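Local coordinates for protein Rio2 kinase (PDB 4GYG) that probably phosphorylates serine and threonine residues of proteins with ATP as a magnesium-dependent RIO-type kinase, binding ADP and magnesium in its active site, at residues A[212-217]-A[252-257]. Sequence-based numbering, arbitrary orientation.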
loop_
_atom_site.group_PDB
_atom_site.type_symbol
_atom_site.label_atom_id
_atom_site.label_comp_id
_atom_site.label_asym_id
_atom_site.label_seq_id
_atom_site.Cartn_x
_atom_site.Cartn_y
_atom_site.Cartn_z
ATOM N N ALA A 212 15.066 4.318 21.121
ATOM C CA ALA A 212 14.722 3.159 21.935
ATOM C C ALA A 212 13.325 2.631 21.619
ATOM O O ALA A 212 13.067 1.433 21.722
ATOM C CB ALA A 212 14.827 3.507 23.395
ATOM N N ASP A 213 12.428 3.536 21.237
ATOM C CA ASP A 213 11.071 3.159 20.856
ATOM C C ASP A 213 11.070 2.465 19.494
ATOM O O ASP A 213 10.410 1.449 19.307
ATOM C CB ASP A 213 10.148 4.383 20.822
ATOM C CG ASP A 213 9.842 4.936 22.211
ATOM O OD1 ASP A 213 10.176 4.280 23.228
ATOM O OD2 ASP A 213 9.250 6.036 22.277
ATOM N N LEU A 214 11.818 3.015 18.547
ATOM C CA LEU A 214 11.876 2.438 17.209
ATOM C C LEU A 214 12.481 1.048 17.185
ATOM O O LEU A 214 11.980 0.180 16.491
ATOM C CB LEU A 214 12.638 3.349 16.253
ATOM C CG LEU A 214 11.824 4.570 15.863
ATOM C CD1 LEU A 214 12.717 5.596 15.185
ATOM C CD2 LEU A 214 10.665 4.142 14.965
ATOM N N ILE A 215 13.559 0.843 17.937
ATOM C CA ILE A 215 14.217 -0.451 17.979
ATOM C C ILE A 215 13.296 -1.469 18.643
ATOM O O ILE A 215 13.203 -2.624 18.216
ATOM C CB ILE A 215 15.542 -0.382 18.734
ATOM C CG1 ILE A 215 16.555 0.475 17.962
ATOM C CG2 ILE A 215 16.061 -1.801 19.035
ATOM C CD1 ILE A 215 17.052 -0.145 16.673
ATOM N N ALA A 216 12.598 -1.017 19.675
ATOM C CA ALA A 216 11.614 -1.846 20.352
ATOM C C ALA A 216 10.536 -2.369 19.389
ATOM O O ALA A 216 10.146 -3.543 19.441
ATOM C CB ALA A 216 10.979 -1.063 21.512
ATOM N N LEU A 217 10.061 -1.489 18.515
ATOM C CA LEU A 217 9.110 -1.878 17.481
ATOM C C LEU A 217 9.659 -2.990 16.590
ATOM O O LEU A 217 8.961 -3.974 16.320
ATOM C CB LEU A 217 8.735 -0.678 16.604
ATOM C CG LEU A 217 7.547 0.123 17.084
ATOM C CD1 LEU A 217 7.259 1.256 16.112
ATOM C CD2 LEU A 217 6.361 -0.835 17.206
ATOM N N LEU A 252 6.772 12.050 22.008
ATOM C CA LEU A 252 6.639 11.650 20.629
ATOM C C LEU A 252 6.517 10.153 20.642
ATOM O O LEU A 252 7.172 9.479 21.433
ATOM C CB LEU A 252 7.864 12.083 19.831
ATOM C CG LEU A 252 8.208 13.550 20.065
ATOM C CD1 LEU A 252 9.652 13.792 19.707
ATOM C CD2 LEU A 252 7.271 14.470 19.279
ATOM N N THR A 253 5.647 9.638 19.788
ATOM C CA THR A 253 5.488 8.209 19.626
ATOM C C THR A 253 5.457 7.884 18.130
ATOM O O THR A 253 4.901 8.644 17.327
ATOM C CB THR A 253 4.206 7.730 20.311
ATOM O OG1 THR A 253 3.114 8.558 19.896
ATOM C CG2 THR A 253 4.356 7.822 21.826
ATOM N N PRO A 254 6.078 6.765 17.745
ATOM C CA PRO A 254 6.163 6.450 16.317
ATOM C C PRO A 254 4.969 5.657 15.795
ATOM O O PRO A 254 4.351 4.899 16.528
ATOM C CB PRO A 254 7.459 5.646 16.208
ATOM C CG PRO A 254 7.637 5.033 17.551
ATOM C CD PRO A 254 6.969 5.931 18.565
ATOM N N ILE A 255 4.642 5.873 14.528
ATOM C CA ILE A 255 3.604 5.121 13.856
ATOM C C ILE A 255 4.176 4.580 12.543
ATOM O O ILE A 255 4.822 5.296 11.791
ATOM C CB ILE A 255 2.333 5.980 13.662
ATOM C CG1 ILE A 255 1.692 6.248 15.026
ATOM C CG2 ILE A 255 1.320 5.289 12.753
ATOM C CD1 ILE A 255 0.733 7.395 15.027
ATOM N N ILE A 256 3.965 3.298 12.298
ATOM C CA ILE A 256 4.563 2.616 11.165
ATOM C C ILE A 256 3.538 2.533 10.048
ATOM O O ILE A 256 2.351 2.286 10.312
ATOM C CB ILE A 256 5.009 1.174 11.570
ATOM C CG1 ILE A 256 6.048 1.237 12.676
ATOM C CG2 ILE A 256 5.624 0.435 10.405
ATOM C CD1 ILE A 256 7.269 2.069 12.299
ATOM N N ILE A 257 3.979 2.758 8.810
ATOM C CA ILE A 257 3.124 2.457 7.652
ATOM C C ILE A 257 3.895 1.683 6.594
ATOM O O ILE A 257 5.126 1.520 6.705
ATOM C CB ILE A 257 2.517 3.719 7.000
ATOM C CG1 ILE A 257 3.606 4.589 6.349
ATOM C CG2 ILE A 257 1.714 4.511 8.010
ATOM C CD1 ILE A 257 3.109 5.910 5.782
#
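Helix-on-strand packing in the C-terminal lobe of the RIO kinase domain brings Leu214 and Leu217 of helix 207-223 against Pro254 and Ile256 of strand 250-256, the strand that leads into the magnesium- and ADP-binding Asp258. The axes of the two short segments approach to 8.7 Å with a signed crossing angle of -32°, and CA of Leu214 lies 7.0 Å from CA of Pro254.

The Pro254 ring is the centre of the contact, contributing more buried surface than any other residue here. Leu214 runs past it in the opposite direction, placing its CD2 methyl 3.8 Å from Pro254 CB. Leu217 brings CD1 to Pro254 CG at 4.1 Å, and CB of Asp213 approaches the same CG atom at 4.2 Å. Just over one helical turn, from Asp213 to Leu217, thus supplies three side chains to a single ring.

Leu217 and Ile256 meet tip to tip, CD1 of the leucine lying 3.6 Å from CG1 of the isoleucine. With CG1 anti to the carbonyl carbon (chi1 -61°), the longer branch of Ile256 meets the leucine, and chi2 of -57° turns CD1 to within 3.9 Å of Leu217 CD1. The Ile256 side chain is also about 6 Å from that of magnesium-binding Asn235, which puts the packing near the metal site. No hydrogen bond crosses between the segments.

Strand 250-256 is an outer strand of a small antiparallel sheet, paired with strand 236-242. Leu214 also touches Ile236 of that neighbour, while Ile256 packs onto His228 and Phe231 in the loop that joins strand 226-227 to strand 236-242.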